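Local coordinates for protein LRIM1 (Anopheles gambiae, PDB 3O53) that forms a heterodimeric leucine-rich repeat complex with APL1C that regulates complement-like immunity in the mosquito, at residues H105-I111 with Y126-I132; A213-I219 with F235-H241. All coordinates share one frame; numbering follows the deposited sequence.

Interaction 1 of 2, residues H105-I111 with Y126-I132; sequences HAANNNI and YLANNKI
Asn130 reaches Ile111 with its CG beside its own backbone N and anti to the carbonyl carbon (chi1 -84°), which lays the amide alongside the isoleucine and sets it among the backbone groups of 106-111. His105 and Tyr126 share that choice of first torsion, and their side chains run the same way, side by side. The two rings form an offset stack with centroids 4.4 Å apart and planes at 14°; His105 CE1 lies over the tyrosine face toward its CD2 rim. This pair marks a parallel bridge, and from its end Ala106 N donates to Tyr126 O at 2.9 Å.

The Asn130 amide uses both of its ends. ND2 donates to Ala106 O (2.9 Å) and also to Leu127 O of its own segment, the latter approached from well above the carbonyl plane. OD1 receives Ile111 N at 3.0 Å in a fairly straight bond (163° at the hydrogen), with Asn109 N adding a weak one. Asn108 and Asn129 cross nearly at a right angle, and Asn129 ND2 reaches Asn108 OD1 from above its carbonyl plane at 3.0 Å, while Asn108 ND2 turns to Asn89. A water bridges Asn109 O and Asn129 O. Beneath the polar layer, Leu127 CD2 touches Ala106 CB at 3.9 Å and also packs on Ile111 CD1.

Asn109 makes similar bonds to Leu87 O and Val92 N one turn earlier, and Asn154 binds Leu127 O and Ile132 N one turn later, the column of inward-turned asparagines, one per coil, familiar from leucine-rich repeats. The buried amides of Asn109 and Asn130 thus satisfy backbone groups that the loops leave without strand partners, and bonds on both ends of the Asn130 amide fix its rotation, tying each turn to the next.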
ATOM      1  N   HIS A 105      -5.329  -2.381  10.481  1.00 28.23           N
ATOM      2  CA  HIS A 105      -4.509  -3.524  10.127  1.00 34.18           C
ATOM      3  C   HIS A 105      -5.412  -4.591   9.558  1.00 34.71           C
ATOM      4  O   HIS A 105      -6.246  -5.139  10.269  1.00 35.91           O
ATOM      5  CB  HIS A 105      -3.814  -4.076  11.368  1.00 38.33           C
ATOM      6  CG  HIS A 105      -2.663  -3.243  11.831  1.00 41.09           C
ATOM      7  ND1 HIS A 105      -1.436  -3.261  11.205  1.00 43.60           N
ATOM      8  CD2 HIS A 105      -2.553  -2.367  12.855  1.00 42.35           C
ATOM      9  CE1 HIS A 105      -0.618  -2.430  11.825  1.00 45.44           C
ATOM     10  NE2 HIS A 105      -1.270  -1.874  12.829  1.00 44.55           N
ATOM     11  N   ALA A 106      -5.258  -4.896   8.280  1.00 35.18           N
ATOM     12  CA  ALA A 106      -6.134  -5.876   7.648  1.00 37.30           C
ATOM     13  C   ALA A 106      -5.394  -6.635   6.559  1.00 36.75           C
ATOM     14  O   ALA A 106      -5.939  -6.900   5.492  1.00 32.36           O
ATOM     15  CB  ALA A 106      -7.376  -5.197   7.087  1.00 29.76           C
ATOM     16  N   ALA A 107      -4.146  -6.981   6.844  1.00 29.97           N
ATOM     17  CA  ALA A 107      -3.338  -7.767   5.930  1.00 30.99           C
ATOM     18  C   ALA A 107      -3.807  -9.217   5.950  1.00 30.91           C
ATOM     19  O   ALA A 107      -4.387  -9.678   6.937  1.00 28.29           O
ATOM     20  CB  ALA A 107      -1.844  -7.675   6.331  1.00 25.39           C
ATOM     21  N   ASN A 108      -3.552  -9.932   4.861  1.00 28.91           N
ATOM     22  CA  ASN A 108      -3.802 -11.368   4.818  1.00 33.71           C
ATOM     23  C   ASN A 108      -5.269 -11.710   5.000  1.00 33.89           C
ATOM     24  O   ASN A 108      -5.631 -12.567   5.803  1.00 33.61           O
ATOM     25  CB  ASN A 108      -2.950 -12.079   5.869  1.00 33.42           C
ATOM     26  CG  ASN A 108      -1.485 -11.729   5.740  1.00 38.56           C
ATOM     27  OD1 ASN A 108      -1.026 -11.352   4.665  1.00 40.03           O
ATOM     28  ND2 ASN A 108      -0.745 -11.842   6.828  1.00 43.98           N
ATOM     29  N   ASN A 109      -6.112 -11.027   4.238  1.00 30.06           N
ATOM     30  CA  ASN A 109      -7.518 -11.380   4.156  1.00 28.98           C
ATOM     31  C   ASN A 109      -7.888 -11.690   2.698  1.00 27.03           C
ATOM     32  O   ASN A 109      -7.009 -12.016   1.909  1.00 28.99           O
ATOM     33  CB  ASN A 109      -8.372 -10.259   4.749  1.00 27.99           C
ATOM     34  CG  ASN A 109      -8.466 -10.351   6.261  1.00 34.70           C
ATOM     35  OD1 ASN A 109      -9.423 -10.904   6.791  1.00 32.45           O
ATOM     36  ND2 ASN A 109      -7.471  -9.813   6.961  1.00 31.77           N
ATOM     37  N   ASN A 110      -9.178 -11.629   2.361  1.00 29.43           N
ATOM     38  CA  ASN A 110      -9.644 -11.773   0.974  1.00 32.91           C
ATOM     39  C   ASN A 110     -10.206 -10.447   0.451  1.00 32.27           C
ATOM     40  O   ASN A 110     -11.098 -10.443  -0.400  1.00 28.13           O
ATOM     41  CB  ASN A 110     -10.789 -12.798   0.867  1.00 34.69           C
ATOM     42  CG  ASN A 110     -10.385 -14.204   1.266  1.00 48.01           C
ATOM     43  OD1 ASN A 110      -9.290 -14.432   1.784  1.00 47.60           O
ATOM     44  ND2 ASN A 110     -11.292 -15.161   1.028  1.00 63.90           N
ATOM     45  N   ILE A 111      -9.705  -9.329   0.962  1.00 28.11           N
ATOM     46  CA  ILE A 111     -10.410  -8.059   0.808  1.00 29.57           C
ATOM     47  C   ILE A 111     -10.402  -7.523  -0.619  1.00 30.79           C
ATOM     48  O   ILE A 111      -9.353  -7.405  -1.244  1.00 27.55           O
ATOM     49  CB  ILE A 111      -9.848  -6.986   1.764  1.00 30.10           C
ATOM     50  CG1 ILE A 111     -10.282  -7.283   3.203  1.00 37.31           C
ATOM     51  CG2 ILE A 111     -10.310  -5.588   1.338  1.00 21.83           C
ATOM     52  CD1 ILE A 111      -9.500  -6.502   4.255  1.00 31.27           C
ATOM     53  N   TYR A 126      -3.152  -0.705   6.394  1.00 26.34           N
ATOM     54  CA  TYR A 126      -2.303  -1.844   6.088  1.00 30.79           C
ATOM     55  C   TYR A 126      -3.132  -2.928   5.420  1.00 27.63           C
ATOM     56  O   TYR A 126      -3.872  -3.626   6.090  1.00 25.06           O
ATOM     57  CB  TYR A 126      -1.688  -2.400   7.378  1.00 31.34           C
ATOM     58  CG  TYR A 126      -0.782  -1.423   8.086  1.00 32.96           C
ATOM     59  CD1 TYR A 126       0.585  -1.437   7.864  1.00 38.84           C
ATOM     60  CD2 TYR A 126      -1.291  -0.482   8.975  1.00 35.31           C
ATOM     61  CE1 TYR A 126       1.430  -0.546   8.512  1.00 45.01           C
ATOM     62  CE2 TYR A 126      -0.447   0.419   9.632  1.00 39.98           C
ATOM     63  CZ  TYR A 126       0.907   0.378   9.389  1.00 45.12           C
ATOM     64  OH  TYR A 126       1.754   1.264  10.022  1.00 46.71           O
ATOM     65  N   LEU A 127      -2.993  -3.071   4.105  1.00 22.57           N
ATOM     66  CA  LEU A 127      -3.806  -4.012   3.347  1.00 24.84           C
ATOM     67  C   LEU A 127      -2.973  -4.983   2.505  1.00 28.06           C
ATOM     68  O   LEU A 127      -3.425  -5.445   1.455  1.00 28.44           O
ATOM     69  CB  LEU A 127      -4.756  -3.240   2.419  1.00 22.38           C
ATOM     70  CG  LEU A 127      -5.928  -2.531   3.109  1.00 26.41           C
ATOM     71  CD1 LEU A 127      -6.598  -1.532   2.145  1.00 25.07           C
ATOM     72  CD2 LEU A 127      -6.932  -3.556   3.628  1.00 27.12           C
ATOM     73  N   ALA A 128      -1.763  -5.294   2.943  1.00 23.39           N
ATOM     74  CA  ALA A 128      -0.923  -6.208   2.179  1.00 31.03           C
ATOM     75  C   ALA A 128      -1.658  -7.534   1.992  1.00 33.67           C
ATOM     76  O   ALA A 128      -2.386  -7.970   2.871  1.00 28.63           O
ATOM     77  CB  ALA A 128       0.396  -6.447   2.877  1.00 29.34           C
ATOM     78  N   ASN A 129      -1.463  -8.158   0.834  1.00 32.05           N
ATOM     79  CA  ASN A 129      -1.888  -9.536   0.609  1.00 26.53           C
ATOM     80  C   ASN A 129      -3.397  -9.699   0.702  1.00 27.14           C
ATOM     81  O   ASN A 129      -3.904 -10.400   1.575  1.00 28.85           O
ATOM     82  CB  ASN A 129      -1.208 -10.484   1.605  1.00 29.48           C
ATOM     83  CG  ASN A 129      -1.298 -11.933   1.164  1.00 34.27           C
ATOM     84  OD1 ASN A 129      -1.507 -12.210  -0.014  1.00 28.99           O
ATOM     85  ND2 ASN A 129      -1.140 -12.860   2.101  1.00 32.52           N
ATOM     86  N   ASN A 130      -4.102  -9.025  -0.197  1.00 25.26           N
ATOM     87  CA  ASN A 130      -5.540  -9.104  -0.272  1.00 29.19           C
ATOM     88  C   ASN A 130      -5.938  -9.268  -1.748  1.00 34.55           C
ATOM     89  O   ASN A 130      -5.127  -9.718  -2.549  1.00 32.12           O
ATOM     90  CB  ASN A 130      -6.160  -7.864   0.369  1.00 25.22           C
ATOM     91  CG  ASN A 130      -6.284  -7.997   1.877  1.00 32.12           C
ATOM     92  OD1 ASN A 130      -7.052  -8.815   2.369  1.00 28.32           O
ATOM     93  ND2 ASN A 130      -5.516  -7.197   2.616  1.00 27.41           N
ATOM     94  N   LYS A 131      -7.168  -8.910  -2.101  1.00 27.32           N
ATOM     95  CA  LYS A 131      -7.648  -9.071  -3.474  1.00 32.53           C
ATOM     96  C   LYS A 131      -8.058  -7.737  -4.095  1.00 26.76           C
ATOM     97  O   LYS A 131      -8.997  -7.672  -4.873  1.00 27.19           O
ATOM     98  CB  LYS A 131      -8.844 -10.028  -3.511  1.00 37.25           C
ATOM     99  CG  LYS A 131      -8.627 -11.324  -2.750  1.00 45.48           C
ATOM    100  CD  LYS A 131      -7.562 -12.187  -3.390  1.00 62.52           C
ATOM    101  CE  LYS A 131      -8.134 -13.086  -4.470  1.00 85.31           C
ATOM    102  NZ  LYS A 131      -7.128 -14.081  -4.943  1.00 94.92           N
ATOM    103  N   ILE A 132      -7.349  -6.676  -3.745  1.00 23.96           N
ATOM    104  CA  ILE A 132      -7.648  -5.361  -4.276  1.00 25.21           C
ATOM    105  C   ILE A 132      -7.163  -5.296  -5.727  1.00 23.86           C
ATOM    106  O   ILE A 132      -6.022  -5.640  -6.024  1.00 20.61           O
ATOM    107  CB  ILE A 132      -6.986  -4.268  -3.392  1.00 24.55           C
ATOM    108  CG1 ILE A 132      -7.696  -4.233  -2.031  1.00 32.37           C
ATOM    109  CG2 ILE A 132      -7.052  -2.884  -4.061  1.00 21.34           C
ATOM    110  CD1 ILE A 132      -6.940  -3.481  -0.960  1.00 37.47           C
TER
HETATM  111  O   HOH W   1      -4.502 -13.136   2.265  1.00 44.08           O

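Interaction 2 of 2, residues A213-I219 with F235-H241; sequences AAGVTWI and FSQNLEH
Successive coils of a leucine-rich repeat solenoid meet here, where the loop running into strand 218-220 lies against the loop that leads into strand 241-243. The parallel bridge between Trp218 and His241 carries an offset stack of the indole five-membered ring on the imidazole, centroids 3.6 Å apart and planes at 6°. Both residues place CG opposite the backbone N, chi1 being -168° for Trp218 and 177° for His241, and the rings consequently leave the strands in the same direction. Trp218 NE1 sits over the centre of the imidazole, 3.3 Å from His241 CD2; its N-H is not bonded to either histidine nitrogen.

Thr217 O is gripped by two donors: Glu240 N, on a lone pair in the carbonyl plane at 2.8 Å, and His241 N at 3.0 Å, nearly in line with the C=O. Ile219 N returns the exchange to His241 O (3.0 Å). Farther up the loops the bonding turns to side chains and water. Asn238 ND2 donates to Gly215 O at 3.3 Å, and Ser236 OG accepts from Asn238 N in an ST turn. One water gives its hydrogens to Ala214 O and Val216 O while accepting from Ser236 N, and a second bridges Asn238 O and Glu240 OE2. Thr217 CG2 lies along the glutamate, 3.6 Å from Glu240 OE1.

On the inner side Leu239 CD1 meets Val216 CG2 and Ile219 CG2, and the Phe235 ring lies by the Ala213 and Ala214 carbonyls. Strand 195-197 borders this layer through Leu196, which Ala213 and Ile219 touch. Helix 262-276 covers the other flank: Val264 packs on Phe235 and Leu239, and Lys274 bonds His241 ND1.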
ATOM      1  N   ALA A 213       6.125  12.378  -7.513  1.00 33.18           N
ATOM      2  CA  ALA A 213       7.028  11.871  -6.481  1.00 33.81           C
ATOM      3  C   ALA A 213       8.386  12.574  -6.478  1.00 34.47           C
ATOM      4  O   ALA A 213       9.360  12.033  -5.945  1.00 33.42           O
ATOM      5  CB  ALA A 213       7.219  10.360  -6.654  1.00 26.28           C
ATOM      6  N   ALA A 214       8.453  13.773  -7.055  1.00 28.38           N
ATOM      7  CA  ALA A 214       9.720  14.506  -7.163  1.00 35.22           C
ATOM      8  C   ALA A 214      10.435  14.692  -5.823  1.00 34.04           C
ATOM      9  O   ALA A 214      11.658  14.809  -5.782  1.00 36.07           O
ATOM     10  CB  ALA A 214       9.504  15.868  -7.818  1.00 35.61           C
ATOM     11  N   GLY A 215       9.676  14.723  -4.733  1.00 34.47           N
ATOM     12  CA  GLY A 215      10.228  15.067  -3.430  1.00 37.93           C
ATOM     13  C   GLY A 215      10.571  13.899  -2.516  1.00 38.37           C
ATOM     14  O   GLY A 215      10.968  14.109  -1.375  1.00 31.26           O
ATOM     15  N   VAL A 216      10.439  12.670  -3.004  1.00 32.60           N
ATOM     16  CA  VAL A 216      10.637  11.498  -2.151  1.00 32.01           C
ATOM     17  C   VAL A 216      12.084  11.308  -1.726  1.00 34.53           C
ATOM     18  O   VAL A 216      13.007  11.797  -2.372  1.00 32.98           O
ATOM     19  CB  VAL A 216      10.186  10.190  -2.846  1.00 28.23           C
ATOM     20  CG1 VAL A 216       8.685  10.208  -3.076  1.00 30.77           C
ATOM     21  CG2 VAL A 216      10.941  10.005  -4.155  1.00 27.02           C
ATOM     22  N   THR A 217      12.252  10.580  -0.626  1.00 28.94           N
ATOM     23  CA  THR A 217      13.555  10.155  -0.145  1.00 31.57           C
ATOM     24  C   THR A 217      13.907   8.792  -0.720  1.00 28.99           C
ATOM     25  O   THR A 217      15.063   8.501  -0.999  1.00 30.16           O
ATOM     26  CB  THR A 217      13.531  10.051   1.396  1.00 36.83           C
ATOM     27  OG1 THR A 217      13.211  11.334   1.948  1.00 37.61           O
ATOM     28  CG2 THR A 217      14.874   9.582   1.937  1.00 40.79           C
ATOM     29  N   TRP A 218      12.894   7.955  -0.910  1.00 31.62           N
ATOM     30  CA  TRP A 218      13.106   6.560  -1.271  1.00 28.25           C
ATOM     31  C   TRP A 218      12.123   6.222  -2.384  1.00 29.65           C
ATOM     32  O   TRP A 218      10.926   6.444  -2.231  1.00 27.88           O
ATOM     33  CB  TRP A 218      12.840   5.701  -0.031  1.00 26.93           C
ATOM     34  CG  TRP A 218      13.251   4.241  -0.071  1.00 30.59           C
ATOM     35  CD1 TRP A 218      14.294   3.670   0.603  1.00 33.33           C
ATOM     36  CD2 TRP A 218      12.580   3.166  -0.753  1.00 28.28           C
ATOM     37  NE1 TRP A 218      14.333   2.315   0.354  1.00 31.99           N
ATOM     38  CE2 TRP A 218      13.292   1.982  -0.465  1.00 25.55           C
ATOM     39  CE3 TRP A 218      11.459   3.098  -1.591  1.00 26.69           C
ATOM     40  CZ2 TRP A 218      12.919   0.741  -0.988  1.00 25.28           C
ATOM     41  CZ3 TRP A 218      11.085   1.861  -2.105  1.00 24.81           C
ATOM     42  CH2 TRP A 218      11.813   0.700  -1.802  1.00 22.07           C
ATOM     43  N   ILE A 219      12.623   5.726  -3.514  1.00 23.96           N
ATOM     44  CA  ILE A 219      11.744   5.271  -4.574  1.00 27.23           C
ATOM     45  C   ILE A 219      12.336   4.046  -5.256  1.00 27.69           C
ATOM     46  O   ILE A 219      13.541   3.980  -5.497  1.00 25.70           O
ATOM     47  CB  ILE A 219      11.474   6.371  -5.619  1.00 24.91           C
ATOM     48  CG1 ILE A 219      10.540   5.845  -6.718  1.00 21.55           C
ATOM     49  CG2 ILE A 219      12.767   6.854  -6.250  1.00 28.06           C
ATOM     50  CD1 ILE A 219      10.116   6.901  -7.709  1.00 23.25           C
ATOM     51  N   PHE A 235      14.145  15.216  -9.658  1.00 33.92           N
ATOM     52  CA  PHE A 235      14.021  14.891  -8.246  1.00 35.04           C
ATOM     53  C   PHE A 235      14.741  15.929  -7.394  1.00 47.91           C
ATOM     54  O   PHE A 235      15.433  16.791  -7.918  1.00 64.48           O
ATOM     55  CB  PHE A 235      14.527  13.472  -7.981  1.00 28.44           C
ATOM     56  CG  PHE A 235      13.630  12.414  -8.569  1.00 32.06           C
ATOM     57  CD1 PHE A 235      12.602  11.870  -7.819  1.00 31.22           C
ATOM     58  CD2 PHE A 235      13.783  12.009  -9.889  1.00 32.22           C
ATOM     59  CE1 PHE A 235      11.754  10.913  -8.361  1.00 32.41           C
ATOM     60  CE2 PHE A 235      12.933  11.052 -10.441  1.00 27.92           C
ATOM     61  CZ  PHE A 235      11.920  10.504  -9.672  1.00 27.21           C
ATOM     62  N   SER A 236      14.556  15.839  -6.082  1.00 40.19           N
ATOM     63  CA  SER A 236      15.073  16.824  -5.146  1.00 49.97           C
ATOM     64  C   SER A 236      16.285  16.289  -4.400  1.00 49.97           C
ATOM     65  O   SER A 236      16.669  15.133  -4.564  1.00 46.92           O
ATOM     66  CB  SER A 236      13.995  17.191  -4.128  1.00 46.85           C
ATOM     67  OG  SER A 236      13.805  16.136  -3.199  1.00 41.81           O
ATOM     68  N   GLN A 237      16.871  17.138  -3.564  1.00 41.91           N
ATOM     69  CA  GLN A 237      18.020  16.751  -2.754  1.00 43.13           C
ATOM     70  C   GLN A 237      17.633  15.795  -1.633  1.00 44.20           C
ATOM     71  O   GLN A 237      18.501  15.252  -0.959  1.00 42.52           O
ATOM     72  CB  GLN A 237      18.698  17.986  -2.154  1.00 53.43           C
ATOM     73  CG  GLN A 237      19.916  18.453  -2.931  1.00 64.15           C
ATOM     74  CD  GLN A 237      20.875  19.256  -2.077  1.00 84.88           C
ATOM     75  OE1 GLN A 237      20.744  19.304  -0.854  1.00 98.31           O
ATOM     76  NE2 GLN A 237      21.851  19.885  -2.718  1.00 82.89           N
ATOM     77  N   ASN A 238      16.332  15.612  -1.421  1.00 46.31           N
ATOM     78  CA  ASN A 238      15.841  14.662  -0.426  1.00 52.11           C
ATOM     79  C   ASN A 238      16.172  13.225  -0.800  1.00 42.68           C
ATOM     80  O   ASN A 238      16.291  12.358   0.060  1.00 34.69           O
ATOM     81  CB  ASN A 238      14.325  14.777  -0.283  1.00 56.21           C
ATOM     82  CG  ASN A 238      13.902  16.060   0.381  1.00 72.64           C
ATOM     83  OD1 ASN A 238      14.668  16.666   1.125  1.00 65.98           O
ATOM     84  ND2 ASN A 238      12.669  16.482   0.122  1.00 85.23           N
ATOM     85  N   LEU A 239      16.302  12.978  -2.095  1.00 42.78           N
ATOM     86  CA  LEU A 239      16.452  11.625  -2.606  1.00 39.83           C
ATOM     87  C   LEU A 239      17.711  10.949  -2.052  1.00 41.75           C
ATOM     88  O   LEU A 239      18.812  11.456  -2.220  1.00 41.24           O
ATOM     89  CB  LEU A 239      16.498  11.674  -4.133  1.00 34.60           C
ATOM     90  CG  LEU A 239      16.462  10.340  -4.879  1.00 33.66           C
ATOM     91  CD1 LEU A 239      15.063   9.727  -4.814  1.00 29.52           C
ATOM     92  CD2 LEU A 239      16.903  10.533  -6.327  1.00 33.50           C
ATOM     93  N   GLU A 240      17.539   9.807  -1.385  1.00 40.88           N
ATOM     94  CA  GLU A 240      18.670   9.037  -0.845  1.00 34.45           C
ATOM     95  C   GLU A 240      18.700   7.598  -1.377  1.00 36.13           C
ATOM     96  O   GLU A 240      19.702   6.905  -1.247  1.00 34.93           O
ATOM     97  CB  GLU A 240      18.589   8.975   0.677  1.00 43.22           C
ATOM     98  CG  GLU A 240      18.499  10.319   1.368  1.00 68.96           C
ATOM     99  CD  GLU A 240      18.284  10.181   2.870  1.00 84.45           C
ATOM    100  OE1 GLU A 240      18.120   9.035   3.346  1.00 75.75           O
ATOM    101  OE2 GLU A 240      18.276  11.217   3.572  1.00 92.63           O
ATOM    102  N   HIS A 241      17.596   7.138  -1.958  1.00 30.76           N
ATOM    103  CA  HIS A 241      17.493   5.747  -2.396  1.00 28.97           C
ATOM    104  C   HIS A 241      16.695   5.724  -3.694  1.00 30.58           C
ATOM    105  O   HIS A 241      15.554   6.187  -3.745  1.00 30.92           O
ATOM    106  CB  HIS A 241      16.830   4.889  -1.303  1.00 29.27           C
ATOM    107  CG  HIS A 241      16.612   3.455  -1.692  1.00 29.23           C
ATOM    108  ND1 HIS A 241      17.354   2.418  -1.164  1.00 29.46           N
ATOM    109  CD2 HIS A 241      15.724   2.883  -2.543  1.00 27.01           C
ATOM    110  CE1 HIS A 241      16.936   1.270  -1.671  1.00 30.03           C
ATOM    111  NE2 HIS A 241      15.952   1.525  -2.517  1.00 26.45           N
TER
HETATM  112  O   HOH W   2      13.458  13.692  -4.297  1.00 27.88           O
HETATM  113  O   HOH W   3      16.044  12.887   2.637  1.00 49.55           O

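Within the leucine-rich repeat domain of the longer LRIM1 protein, interaction 1 comes first from the N terminus: the chain leaves strand 103-105, passes through strand 113-116 and returns by strand 123-126, so that 126-132 lies beside 105-111 and one coil of the solenoid is closed. Interaction 2 closes another coil later on, between 213-219 and 235-241. The two are in series, neither nested nor crossed, with centres about 28 Å apart and no touch between them. Interaction 1 spreads into the loops that follow its strands, interaction 2 into those that precede them. The first ties interior turns together; the second ties together the last two parallel strands, 218-220 and 241-243, where helix 262-276 packs against the end of the repeats.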